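Local coordinates for protein exodeoxyribonuclease III (Neisseria meningitidis, PDB 2JC4) that is a DNA-repair enzyme of the AP/ExoA family, a 3'-5' exonuclease that probably uses magnesium or manganese ions to cut double-stranded DNA, at residues L220-P223 and A224-A227; I149-A152 and D153-Y157; D186-R189 and Q190-E194; R173-F176 and Q177-L180. One frame throughout, in Å; residues are numbered along the deposited sequence.

All four contacts are local, each within one continuous stretch, and all are partly buried. Contacts 1 and 3 lie at ends of sheet strands: residues 220-227 turn from strand 217-221 into helix 223-226, and residues 186-194 from strand 185-186 into helix 187-191. Contact 4 is a run of helix 170-180, while contact 2 folds a loop before that helix. Contact 1 is mostly apolar packing plus backbone bonds. Contacts 2 and 3 depend more on charged side chains meeting backbone groups. Contact 4 splits into an apolar face and a surface amide pair. Contact 2 touches contacts 3 and 4 through salt bridges; contact 1 meets contact 4 through apolar packing.

Contact 1: residues L220-P223 and A224-A227; sequences LVSP and AMAA
Val-221 CG2 sits between its backbone N and carbonyl carbon (chi1 -58°), and this is the methyl that meets Ala-226. It packs 4.0 Å from Ala-226 CB and also lies against the backbone of that residue. Met-225 CG sits beside its own backbone N (chi1 -63°) and lies against Ser-222 OG. The turn of the backbone itself brings Val-221 CB to 3.8 Å from Met-225 CB. Beyond CG the methionine chain bends twice, and its thioether leads away from the valine. Both side chains continue onto Phe-254 of strand 250-254.

Ser-222 stands at the N-cap position, but its hydroxyl makes no capping bond. OG touches Met-225 CG at 3.7 Å and has its polar partners elsewhere, the backbone O of Gly-139 and N of Leu-141. Ser-222 O accepts the first regular bond of the helix. It comes from Ala-226 N and is nearly straight (2.8 Å, 165° at the hydrogen), with the donor in the carbonyl plane. Met-225 N adds a weak bond to the same Ser-222 O. Pro-223 follows in the first turn, where no backbone N-H is needed, and its O accepts from Ala-227 N at 2.9 Å. The carbonyl of Ala-226 is bound by Gln-190 NE2.

This is a strand-to-helix junction with proline in the first turn. Helix 223-226 links strand 217-221 of one sheet to strand 229-234 of the other, a connection between the two sheets of the DNase I-like sandwich.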
ATOM      1  N   LEU A 220      -5.662  -4.366   4.278  1.00 10.49           N
ATOM      2  CA  LEU A 220      -6.485  -4.476   5.491  1.00 11.25           C
ATOM      3  C   LEU A 220      -7.938  -4.415   5.035  1.00 11.99           C
ATOM      4  O   LEU A 220      -8.306  -3.538   4.232  1.00 11.90           O
ATOM      5  CB  LEU A 220      -6.159  -3.378   6.525  1.00 10.54           C
ATOM      6  CG  LEU A 220      -4.701  -3.092   6.967  1.00 13.91           C
ATOM      7  CD1 LEU A 220      -4.684  -2.255   8.254  1.00 13.20           C
ATOM      8  CD2 LEU A 220      -3.866  -4.317   7.109  1.00 13.00           C
ATOM      9  N   VAL A 221      -8.756  -5.373   5.495  1.00 12.87           N
ATOM     10  CA  VAL A 221     -10.103  -5.537   4.925  1.00 11.72           C
ATOM     11  C   VAL A 221     -11.222  -5.512   5.997  1.00 12.43           C
ATOM     12  O   VAL A 221     -11.031  -5.981   7.120  1.00 12.69           O
ATOM     13  CB  VAL A 221     -10.207  -6.858   4.033  1.00 11.88           C
ATOM     14  CG1 VAL A 221      -9.156  -6.844   2.879  1.00 10.76           C
ATOM     15  CG2 VAL A 221      -9.997  -8.127   4.891  1.00 12.02           C
ATOM     16  N   SER A 222     -12.393  -4.993   5.630  1.00 12.16           N
ATOM     17  CA  SER A 222     -13.557  -5.067   6.503  1.00 13.30           C
ATOM     18  C   SER A 222     -14.056  -6.523   6.557  1.00 14.18           C
ATOM     19  O   SER A 222     -13.726  -7.343   5.671  1.00 14.59           O
ATOM     20  CB  SER A 222     -14.691  -4.191   5.944  1.00 12.27           C
ATOM     21  OG  SER A 222     -15.037  -4.632   4.645  1.00 13.02           O
ATOM     22  N   PRO A 223     -14.867  -6.856   7.578  1.00 15.21           N
ATOM     23  CA  PRO A 223     -15.319  -8.244   7.672  1.00 16.01           C
ATOM     24  C   PRO A 223     -16.027  -8.791   6.445  1.00 16.36           C
ATOM     25  O   PRO A 223     -15.811  -9.957   6.124  1.00 16.42           O
ATOM     26  CB  PRO A 223     -16.288  -8.239   8.866  1.00 16.93           C
ATOM     27  CG  PRO A 223     -16.037  -7.042   9.600  1.00 15.79           C
ATOM     28  CD  PRO A 223     -15.349  -6.037   8.700  1.00 14.75           C
ATOM     29  N   ALA A 224     -16.854  -7.984   5.769  1.00 17.10           N
ATOM     30  CA  ALA A 224     -17.581  -8.462   4.574  1.00 17.19           C
ATOM     31  C   ALA A 224     -16.600  -8.914   3.500  1.00 17.47           C
ATOM     32  O   ALA A 224     -16.866  -9.865   2.773  1.00 18.46           O
ATOM     33  CB  ALA A 224     -18.536  -7.377   4.017  1.00 16.48           C
ATOM     34  N   MET A 225     -15.461  -8.220   3.414  1.00 16.57           N
ATOM     35  CA  MET A 225     -14.372  -8.615   2.515  1.00 16.05           C
ATOM     36  C   MET A 225     -13.575  -9.814   3.053  1.00 15.45           C
ATOM     37  O   MET A 225     -13.229 -10.730   2.304  1.00 15.10           O
ATOM     38  CB  MET A 225     -13.457  -7.405   2.213  1.00 15.62           C
ATOM     39  CG  MET A 225     -14.157  -6.226   1.460  1.00 15.92           C
ATOM     40  SD  MET A 225     -14.804  -6.650  -0.185  1.00 17.50           S
ATOM     41  CE  MET A 225     -13.306  -6.522  -1.200  1.00 16.88           C
ATOM     42  N   ALA A 226     -13.306  -9.831   4.357  1.00 15.59           N
ATOM     43  CA  ALA A 226     -12.631 -10.990   4.991  1.00 15.71           C
ATOM     44  C   ALA A 226     -13.376 -12.300   4.728  1.00 16.46           C
ATOM     45  O   ALA A 226     -12.759 -13.332   4.449  1.00 16.56           O
ATOM     46  CB  ALA A 226     -12.465 -10.768   6.500  1.00 15.37           C
ATOM     47  N   ALA A 227     -14.702 -12.249   4.761  1.00 17.36           N
ATOM     48  CA  ALA A 227     -15.502 -13.439   4.561  1.00 17.26           C
ATOM     49  C   ALA A 227     -15.340 -13.983   3.148  1.00 17.78           C
ATOM     50  O   ALA A 227     -15.500 -15.186   2.941  1.00 18.26           O
ATOM     51  CB  ALA A 227     -16.992 -13.145   4.856  1.00 18.26           C
TER

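Contact 2: residues I149-A152 and D153-Y157; sequences IAPA and DADCY
The carboxylate of Asp-155 packs tightly against Pro-151 and Ala-152. Its OD2 accepts a hydrogen bond from Ala-152 N at 2.9 Å. The donor meets OD2 on the anti side, 19° out of the carboxylate plane. Pro-151 CD presses on the same Asp-155 OD2 at 3.2 Å, and the two side chains cross at about a right angle. With chi1 of -57°, Asp-155 CG sits beside its own backbone N, and the carboxylate is folded back over the start of the turn. Asp-155 CB also rests 3.8 Å from Ala-150 CB.

The backbone answers the side-chain bond. Asp-155 N donates to Ala-152 O at 2.9 Å, coming from well above the carbonyl plane. Cys-156 N donates to Asp-153 O (3.1 Å), again three residues back, in keeping with the short 3-10 turn at residues 153-155. The bond from Ala-152 N to Asp-155 OD2 resembles one half of a capping box. The other half is absent, since Ala-152 has no polar side chain to return it.

This turn lies in the loop between strand 141-144 and helix 170-180. A disulfide from Cys-156 to Cys-168 ties it to a later part of that loop. Asp-155 OD1 is held by Arg-215 and Arg-189, which probably stabilises the charged carboxylate.

Ala-152 is exposed, yet its backbone is gripped by Asp-155. The looser side belongs to Asp-153 and Ala-154, both exposed. Asp-153 directs its CB away from residues 149-152, and its OD1 forms a salt bridge with Arg-173 NH1.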
ATOM      1  N   ILE A 149       5.430  -0.209   8.113  1.00 11.40           N
ATOM      2  CA  ILE A 149       5.408  -0.836   9.428  1.00 10.26           C
ATOM      3  C   ILE A 149       5.295  -2.346   9.197  1.00 10.81           C
ATOM      4  O   ILE A 149       4.424  -2.843   8.419  1.00  9.95           O
ATOM      5  CB  ILE A 149       4.240  -0.344  10.336  1.00  9.81           C
ATOM      6  CG1 ILE A 149       4.349   1.163  10.646  1.00  9.24           C
ATOM      7  CG2 ILE A 149       4.178  -1.217  11.674  1.00 10.14           C
ATOM      8  CD1 ILE A 149       3.078   1.699  11.317  1.00 11.99           C
ATOM      9  N   ALA A 150       6.179  -3.057   9.899  1.00 10.93           N
ATOM     10  CA  ALA A 150       6.255  -4.507   9.912  1.00 10.61           C
ATOM     11  C   ALA A 150       5.563  -4.983  11.196  1.00 10.59           C
ATOM     12  O   ALA A 150       6.071  -4.777  12.298  1.00 12.42           O
ATOM     13  CB  ALA A 150       7.719  -4.929   9.888  1.00  8.70           C
ATOM     14  N   PRO A 151       4.365  -5.564  11.065  1.00 11.06           N
ATOM     15  CA  PRO A 151       3.521  -5.777  12.249  1.00 11.43           C
ATOM     16  C   PRO A 151       4.082  -6.611  13.407  1.00 11.81           C
ATOM     17  O   PRO A 151       3.742  -6.320  14.557  1.00 11.74           O
ATOM     18  CB  PRO A 151       2.272  -6.448  11.664  1.00 11.71           C
ATOM     19  CG  PRO A 151       2.174  -5.862  10.272  1.00 11.03           C
ATOM     20  CD  PRO A 151       3.657  -5.945   9.831  1.00 11.16           C
ATOM     21  N   ALA A 152       4.894  -7.633  13.125  1.00 11.84           N
ATOM     22  CA  ALA A 152       5.463  -8.486  14.209  1.00 12.41           C
ATOM     23  C   ALA A 152       6.854  -8.942  13.804  1.00 12.43           C
ATOM     24  O   ALA A 152       7.283  -8.674  12.670  1.00 13.49           O
ATOM     25  CB  ALA A 152       4.543  -9.665  14.473  1.00 12.07           C
ATOM     26  N   ASP A 153       7.588  -9.637  14.678  1.00 11.46           N
ATOM     27  CA  ASP A 153       8.984 -10.002  14.305  1.00 12.57           C
ATOM     28  C   ASP A 153       9.125 -10.977  13.124  1.00 11.32           C
ATOM     29  O   ASP A 153      10.129 -10.970  12.434  1.00 12.91           O
ATOM     30  CB  ASP A 153       9.794 -10.459  15.528  1.00 12.04           C
ATOM     31  CG  ASP A 153      10.363  -9.278  16.336  1.00 14.27           C
ATOM     32  OD1 ASP A 153      10.437  -8.119  15.840  1.00 13.21           O
ATOM     33  OD2 ASP A 153      10.779  -9.543  17.464  1.00 16.12           O
ATOM     34  N   ALA A 154       8.103 -11.778  12.846  1.00 11.39           N
ATOM     35  CA  ALA A 154       8.120 -12.608  11.628  1.00 11.40           C
ATOM     36  C   ALA A 154       8.205 -11.764  10.335  1.00 11.43           C
ATOM     37  O   ALA A 154       8.526 -12.292   9.261  1.00 11.70           O
ATOM     38  CB  ALA A 154       6.903 -13.528  11.593  1.00 11.21           C
ATOM     39  N   ASP A 155       7.928 -10.464  10.454  1.00 11.41           N
ATOM     40  CA  ASP A 155       7.882  -9.499   9.334  1.00 12.00           C
ATOM     41  C   ASP A 155       9.170  -8.686   9.191  1.00 12.09           C
ATOM     42  O   ASP A 155       9.270  -7.835   8.335  1.00 11.32           O
ATOM     43  CB  ASP A 155       6.697  -8.542   9.550  1.00 12.08           C
ATOM     44  CG  ASP A 155       5.390  -9.305   9.683  1.00 12.78           C
ATOM     45  OD1 ASP A 155       5.191 -10.259   8.893  1.00 13.14           O
ATOM     46  OD2 ASP A 155       4.562  -8.977  10.545  1.00 11.92           O
ATOM     47  N   CYS A 156      10.142  -8.912  10.078  0.50 11.46           N
ATOM     48  CA  CYS A 156      11.460  -8.239  10.004  0.50 11.76           C
ATOM     49  C   CYS A 156      12.560  -9.315  10.004  0.50 12.96           C
ATOM     50  O   CYS A 156      12.681 -10.038  10.991  0.50 12.27           O
ATOM     51  CB  CYS A 156      11.634  -7.299  11.205  0.50 11.65           C
ATOM     52  SG  CYS A 156      10.359  -6.012  11.385  0.50  8.78           S
ATOM     53  N   TYR A 157      13.326  -9.446   8.908  1.00 13.93           N
ATOM     54  CA  TYR A 157      14.395 -10.485   8.811  1.00 16.01           C
ATOM     55  C   TYR A 157      15.387 -10.213   9.937  1.00 17.40           C
ATOM     56  O   TYR A 157      15.643  -9.055  10.293  1.00 19.04           O
ATOM     57  CB  TYR A 157      15.104 -10.524   7.429  1.00 15.61           C
ATOM     58  CG  TYR A 157      16.073  -9.414   7.256  1.00 16.71           C
ATOM     59  CD1 TYR A 157      17.406  -9.561   7.662  1.00 17.00           C
ATOM     60  CD2 TYR A 157      15.657  -8.174   6.757  1.00 16.06           C
ATOM     61  CE1 TYR A 157      18.304  -8.524   7.547  1.00 17.20           C
ATOM     62  CE2 TYR A 157      16.548  -7.134   6.636  1.00 16.63           C
ATOM     63  CZ  TYR A 157      17.873  -7.318   7.029  1.00 18.27           C
ATOM     64  OH  TYR A 157      18.762  -6.272   6.924  1.00 18.64           O
TER

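Contact 3: residues D186-R189 and Q190-E194; sequences DSLR and QVHPE
Ser-187 O is gripped by two backbone amides. Val-191 N gives it a nearly straight bond at 3.3 Å, and Gln-190 N gives it a weak one at 3.1 Å. The same Gln-190 N also donates to Asp-186 O. One turn on, His-192 N reaches Leu-188 O at 2.8 Å, the last step of this short helix before His-192 leaves helical geometry.

Arg-189 serves the chain just past that end. Its CG lies beside its backbone N, and a bend at chi2 (-62°) leads the chain back over residues 192-194. NH1 donates to His-192 O at 2.9 Å with an N-H...O angle of 159°. The carbonyl oxygen lies at the edge of the guanidinium, only 5° out of its plane. Arg-189 CD touches the same His-192 O at 3.4 Å. Arg-189 NH2 binds Gly-195 O, so one guanidinium holds two carbonyls of the outgoing chain. The same NH2 also forms a salt bridge with Asp-155 OD1.

Pro-193 has no N-H to offer the carbonyl of Arg-189. It makes a CA-H...O contact instead, with Pro-193 CA 3.4 Å from Arg-189 O. His-192 CB lies 3.4 Å from Leu-188 O. Val-191 CG1 covers one face of the imidazole, and Phe-197 stacks with the ring.

Asp-186, at the N-cap position, forms a salt bridge with Arg-215. Ser-187 OG bonds to Ile-219 O, while His-192 NE2 bonds to Val-232 O. Helix 187-191 follows outermost strand 185-186 and bridges strand 217-221 of the same sheet to strand 229-234, outermost in the other.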
ATOM      1  N   ASP A 186      -5.826  -7.933   8.998  1.00 14.06           N
ATOM      2  CA  ASP A 186      -4.594  -8.025   8.183  1.00 14.61           C
ATOM      3  C   ASP A 186      -4.775  -9.233   7.229  1.00 13.92           C
ATOM      4  O   ASP A 186      -4.528 -10.374   7.629  1.00 13.67           O
ATOM      5  CB  ASP A 186      -3.383  -8.236   9.155  1.00 14.74           C
ATOM      6  CG  ASP A 186      -2.019  -8.384   8.452  1.00 16.92           C
ATOM      7  OD1 ASP A 186      -1.964  -8.543   7.216  1.00 17.28           O
ATOM      8  OD2 ASP A 186      -0.988  -8.368   9.185  1.00 12.36           O
ATOM      9  N   SER A 187      -5.180  -8.994   5.988  1.00 13.06           N
ATOM     10  CA  SER A 187      -5.599 -10.103   5.112  1.00 13.56           C
ATOM     11  C   SER A 187      -4.548 -11.196   4.928  1.00 14.07           C
ATOM     12  O   SER A 187      -4.869 -12.391   4.986  1.00 14.16           O
ATOM     13  CB  SER A 187      -6.111  -9.627   3.760  1.00 14.12           C
ATOM     14  OG  SER A 187      -5.091  -9.115   2.931  1.00 15.51           O
ATOM     15  N   LEU A 188      -3.294 -10.804   4.701  1.00 13.49           N
ATOM     16  CA  LEU A 188      -2.253 -11.809   4.451  1.00 13.58           C
ATOM     17  C   LEU A 188      -2.162 -12.804   5.631  1.00 14.59           C
ATOM     18  O   LEU A 188      -2.009 -14.022   5.418  1.00 14.92           O
ATOM     19  CB  LEU A 188      -0.905 -11.124   4.204  1.00 13.11           C
ATOM     20  CG  LEU A 188       0.232 -12.055   3.747  1.00 14.67           C
ATOM     21  CD1 LEU A 188       1.140 -11.361   2.694  1.00 16.65           C
ATOM     22  CD2 LEU A 188       1.011 -12.558   4.939  1.00 13.49           C
ATOM     23  N   ARG A 189      -2.280 -12.306   6.864  1.00 15.08           N
ATOM     24  CA  ARG A 189      -2.160 -13.182   8.045  1.00 16.04           C
ATOM     25  C   ARG A 189      -3.423 -14.003   8.329  1.00 17.25           C
ATOM     26  O   ARG A 189      -3.368 -15.042   9.002  1.00 17.38           O
ATOM     27  CB  ARG A 189      -1.714 -12.400   9.290  1.00 16.00           C
ATOM     28  CG  ARG A 189      -0.243 -11.968   9.287  1.00 14.18           C
ATOM     29  CD  ARG A 189       0.668 -13.172   9.257  1.00 13.59           C
ATOM     30  NE  ARG A 189       2.084 -12.803   9.242  1.00 13.25           N
ATOM     31  CZ  ARG A 189       3.055 -13.554   8.727  1.00 12.42           C
ATOM     32  NH1 ARG A 189       2.747 -14.703   8.119  1.00 11.51           N
ATOM     33  NH2 ARG A 189       4.336 -13.134   8.759  1.00  9.46           N
ATOM     34  N   GLN A 190      -4.566 -13.569   7.804  1.00 17.67           N
ATOM     35  CA  GLN A 190      -5.741 -14.449   7.839  1.00 18.64           C
ATOM     36  C   GLN A 190      -5.481 -15.726   7.001  1.00 17.67           C
ATOM     37  O   GLN A 190      -5.724 -16.828   7.466  1.00 17.76           O
ATOM     38  CB  GLN A 190      -7.001 -13.737   7.355  1.00 19.30           C
ATOM     39  CG  GLN A 190      -8.182 -14.719   7.155  1.00 23.42           C
ATOM     40  CD  GLN A 190      -9.497 -14.011   6.931  1.00 26.52           C
ATOM     41  OE1 GLN A 190      -9.799 -13.015   7.598  1.00 28.88           O
ATOM     42  NE2 GLN A 190     -10.297 -14.523   5.988  1.00 26.67           N
ATOM     43  N   VAL A 191      -4.963 -15.561   5.788  1.00 17.52           N
ATOM     44  CA  VAL A 191      -4.673 -16.665   4.848  1.00 17.84           C
ATOM     45  C   VAL A 191      -3.418 -17.470   5.240  1.00 17.66           C
ATOM     46  O   VAL A 191      -3.372 -18.707   5.085  1.00 17.40           O
ATOM     47  CB  VAL A 191      -4.536 -16.136   3.359  1.00 18.36           C
ATOM     48  CG1 VAL A 191      -4.137 -17.247   2.389  1.00 19.00           C
ATOM     49  CG2 VAL A 191      -5.833 -15.509   2.880  1.00 19.06           C
ATOM     50  N   HIS A 192      -2.388 -16.760   5.710  1.00 16.52           N
ATOM     51  CA  HIS A 192      -1.068 -17.320   5.939  1.00 17.15           C
ATOM     52  C   HIS A 192      -0.607 -16.885   7.330  1.00 16.38           C
ATOM     53  O   HIS A 192       0.246 -15.997   7.452  1.00 15.41           O
ATOM     54  CB  HIS A 192      -0.062 -16.768   4.921  1.00 16.60           C
ATOM     55  CG  HIS A 192      -0.433 -17.012   3.494  1.00 19.90           C
ATOM     56  ND1 HIS A 192      -0.466 -18.274   2.940  1.00 23.14           N
ATOM     57  CD2 HIS A 192      -0.707 -16.150   2.485  1.00 23.93           C
ATOM     58  CE1 HIS A 192      -0.773 -18.182   1.658  1.00 26.54           C
ATOM     59  NE2 HIS A 192      -0.916 -16.904   1.354  1.00 25.12           N
ATOM     60  N   PRO A 193      -1.147 -17.524   8.369  1.00 16.78           N
ATOM     61  CA  PRO A 193      -0.824 -17.143   9.729  1.00 17.13           C
ATOM     62  C   PRO A 193       0.660 -17.299  10.101  1.00 16.76           C
ATOM     63  O   PRO A 193       1.104 -16.591  10.979  1.00 17.24           O
ATOM     64  CB  PRO A 193      -1.660 -18.106  10.577  1.00 17.42           C
ATOM     65  CG  PRO A 193      -2.701 -18.644   9.662  1.00 19.14           C
ATOM     66  CD  PRO A 193      -2.110 -18.640   8.311  1.00 17.66           C
ATOM     67  N   GLU A 194       1.385 -18.217   9.464  1.00 16.14           N
ATOM     68  CA  GLU A 194       2.788 -18.508   9.799  0.50 16.12           C
ATOM     69  C   GLU A 194       3.704 -18.266   8.587  1.00 16.32           C
ATOM     70  O   GLU A 194       3.270 -18.445   7.438  1.00 17.47           O
ATOM     71  CB  GLU A 194       2.868 -19.976  10.251  0.50 15.76           C
ATOM     72  CG  GLU A 194       4.122 -20.391  10.998  0.50 14.77           C
ATOM     73  CD  GLU A 194       4.026 -21.818  11.622  0.50 14.68           C
ATOM     74  OE1 GLU A 194       3.054 -22.562  11.347  0.50 15.25           O
ATOM     75  OE2 GLU A 194       4.940 -22.186  12.388  0.50 11.75           O
TER

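Contact 4: residues R173-F176 and Q177-L180; sequences RQWF and QNLL
Phe-176 packs alongside Leu-180, four residues on. Its CB leaves the helix beside the next peptide. A chi1 of -179° sets CG beside the carbonyl carbon, which swings CD2 and CE2 onto the leucine. CD2 comes 4.1 Å from Leu-180 CD1. CE2 makes the closest apolar touch, 3.7 Å from the same Leu-180 CD1. The ring and the leucine branch approach at a slant. At the tip, CZ reaches Leu-220 CD2 of strand 217-221 and the carboxylate of Asp-186. Pro-151 and the ring of His-218 also pack on this phenylalanine.

On another side of the helix the contact is polar. Gln-174 bends at chi2 and brings its amide to the one four residues on. Gln-174 NE2 donates to Asn-178 OD1 at 2.9 Å, with an N-H...O angle of 163°. The acceptor lies in the amide plane of the glutamine. The donor, however, stands 37° out of the carbonyl plane of the asparagine. Gln-174 NE2 also rests on Gln-177 CB. In the backbone, Asn-178 N bonds to Gln-174 O at 2.8 Å, so residues 174 and 178 are joined twice.

Between these sides, Asn-178 ND2 lies at the edge of the Trp-175 ring. Trp-175 and Leu-179 face helix 115-135.

The chemistry is that of an amphipathic helix. Phe-176, Leu-179 and Leu-180 pack on the sheet strand at Leu-220, while one amide bond joins the side chains of Gln-174 and Asn-178 near the surface.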
ATOM      1  N   ARG A 173       4.257  -0.582  15.805  1.00 11.22           N
ATOM      2  CA  ARG A 173       3.350  -1.737  15.798  1.00 11.62           C
ATOM      3  C   ARG A 173       2.019  -1.413  16.483  1.00 12.66           C
ATOM      4  O   ARG A 173       0.951  -1.853  16.037  1.00 12.76           O
ATOM      5  CB  ARG A 173       4.051  -2.969  16.372  1.00 11.24           C
ATOM      6  CG  ARG A 173       5.115  -3.461  15.434  1.00  9.66           C
ATOM      7  CD  ARG A 173       6.002  -4.506  16.060  1.00 10.68           C
ATOM      8  NE  ARG A 173       6.857  -5.082  14.999  1.00 10.06           N
ATOM      9  CZ  ARG A 173       7.919  -5.839  15.233  1.00 12.29           C
ATOM     10  NH1 ARG A 173       8.267  -6.129  16.493  1.00 11.43           N
ATOM     11  NH2 ARG A 173       8.613  -6.342  14.210  1.00  9.72           N
ATOM     12  N   GLN A 174       2.072  -0.547  17.495  1.00 13.16           N
ATOM     13  CA  GLN A 174       0.829  -0.044  18.091  1.00 13.28           C
ATOM     14  C   GLN A 174      -0.011   0.797  17.133  1.00 12.77           C
ATOM     15  O   GLN A 174      -1.239   0.660  17.128  1.00 11.84           O
ATOM     16  CB  GLN A 174       1.072   0.722  19.389  1.00 14.10           C
ATOM     17  CG  GLN A 174      -0.268   0.986  20.179  1.00 17.29           C
ATOM     18  CD  GLN A 174      -1.067  -0.301  20.441  1.00 22.34           C
ATOM     19  OE1 GLN A 174      -0.597  -1.239  21.113  1.00 26.36           O
ATOM     20  NE2 GLN A 174      -2.281  -0.347  19.922  1.00 22.28           N
ATOM     21  N   TRP A 175       0.629   1.634  16.314  1.00 11.29           N
ATOM     22  CA  TRP A 175      -0.105   2.406  15.300  1.00 11.91           C
ATOM     23  C   TRP A 175      -0.775   1.493  14.284  1.00 11.14           C
ATOM     24  O   TRP A 175      -1.918   1.740  13.908  1.00 11.87           O
ATOM     25  CB  TRP A 175       0.784   3.432  14.585  1.00 12.24           C
ATOM     26  CG  TRP A 175       1.478   4.354  15.548  1.00 13.58           C
ATOM     27  CD1 TRP A 175       1.085   4.673  16.829  1.00 12.88           C
ATOM     28  CD2 TRP A 175       2.701   5.074  15.308  1.00 11.51           C
ATOM     29  NE1 TRP A 175       2.009   5.525  17.402  1.00 14.05           N
ATOM     30  CE2 TRP A 175       3.008   5.782  16.488  1.00 11.90           C
ATOM     31  CE3 TRP A 175       3.584   5.149  14.223  1.00 13.25           C
ATOM     32  CZ2 TRP A 175       4.150   6.573  16.604  1.00 13.09           C
ATOM     33  CZ3 TRP A 175       4.736   5.930  14.342  1.00 11.23           C
ATOM     34  CH2 TRP A 175       4.995   6.635  15.523  1.00 12.70           C
ATOM     35  N   PHE A 176      -0.100   0.421  13.893  1.00 10.64           N
ATOM     36  CA  PHE A 176      -0.687  -0.554  12.995  1.00 11.13           C
ATOM     37  C   PHE A 176      -1.867  -1.253  13.692  1.00 11.75           C
ATOM     38  O   PHE A 176      -2.936  -1.443  13.091  1.00 11.96           O
ATOM     39  CB  PHE A 176       0.374  -1.561  12.509  1.00 11.44           C
ATOM     40  CG  PHE A 176      -0.172  -2.598  11.542  1.00 11.73           C
ATOM     41  CD1 PHE A 176      -0.403  -2.264  10.201  1.00 12.47           C
ATOM     42  CD2 PHE A 176      -0.481  -3.883  11.976  1.00 11.58           C
ATOM     43  CE1 PHE A 176      -0.909  -3.208   9.311  1.00 12.57           C
ATOM     44  CE2 PHE A 176      -0.991  -4.833  11.073  1.00 13.75           C
ATOM     45  CZ  PHE A 176      -1.181  -4.489   9.748  1.00 12.78           C
ATOM     46  N   GLN A 177      -1.684  -1.599  14.963  1.00 11.71           N
ATOM     47  CA  GLN A 177      -2.764  -2.218  15.744  1.00 13.35           C
ATOM     48  C   GLN A 177      -3.969  -1.284  15.843  1.00 13.60           C
ATOM     49  O   GLN A 177      -5.122  -1.752  15.780  1.00 14.09           O
ATOM     50  CB  GLN A 177      -2.264  -2.700  17.127  1.00 13.42           C
ATOM     51  CG  GLN A 177      -3.283  -3.567  17.937  1.00 16.15           C
ATOM     52  CD  GLN A 177      -3.682  -4.835  17.211  1.00 16.94           C
ATOM     53  OE1 GLN A 177      -2.818  -5.613  16.805  1.00 18.06           O
ATOM     54  NE2 GLN A 177      -4.979  -5.043  17.018  1.00 16.14           N
ATOM     55  N   ASN A 178      -3.727   0.023  15.946  1.00 13.24           N
ATOM     56  CA  ASN A 178      -4.850   0.967  16.019  1.00 12.63           C
ATOM     57  C   ASN A 178      -5.764   0.936  14.793  1.00 13.26           C
ATOM     58  O   ASN A 178      -6.963   1.218  14.875  1.00 12.56           O
ATOM     59  CB  ASN A 178      -4.363   2.386  16.276  1.00 12.30           C
ATOM     60  CG  ASN A 178      -3.660   2.533  17.607  1.00 11.42           C
ATOM     61  OD1 ASN A 178      -3.826   1.706  18.487  1.00 13.62           O
ATOM     62  ND2 ASN A 178      -2.881   3.618  17.769  1.00 12.52           N
ATOM     63  N   LEU A 179      -5.197   0.620  13.636  1.00 12.90           N
ATOM     64  CA  LEU A 179      -5.984   0.438  12.411  1.00 11.55           C
ATOM     65  C   LEU A 179      -6.789  -0.874  12.453  1.00 11.71           C
ATOM     66  O   LEU A 179      -7.967  -0.880  12.187  1.00 11.77           O
ATOM     67  CB  LEU A 179      -5.055   0.480  11.185  1.00 10.61           C
ATOM     68  CG  LEU A 179      -4.375   1.819  10.882  1.00 11.61           C
ATOM     69  CD1 LEU A 179      -3.321   1.647   9.769  1.00 12.84           C
ATOM     70  CD2 LEU A 179      -5.407   2.940  10.520  1.00  8.20           C
ATOM     71  N   LEU A 180      -6.139  -1.988  12.776  1.00 12.39           N
ATOM     72  CA  LEU A 180      -6.854  -3.248  12.981  1.00 13.17           C
ATOM     73  C   LEU A 180      -8.031  -3.105  13.981  1.00 14.04           C
ATOM     74  O   LEU A 180      -9.115  -3.671  13.739  1.00 14.06           O
ATOM     75  CB  LEU A 180      -5.893  -4.339  13.475  1.00 13.13           C
ATOM     76  CG  LEU A 180      -4.722  -4.709  12.544  1.00 12.24           C
ATOM     77  CD1 LEU A 180      -3.878  -5.818  13.162  1.00 12.54           C
ATOM     78  CD2 LEU A 180      -5.198  -5.087  11.118  1.00 12.91           C
TER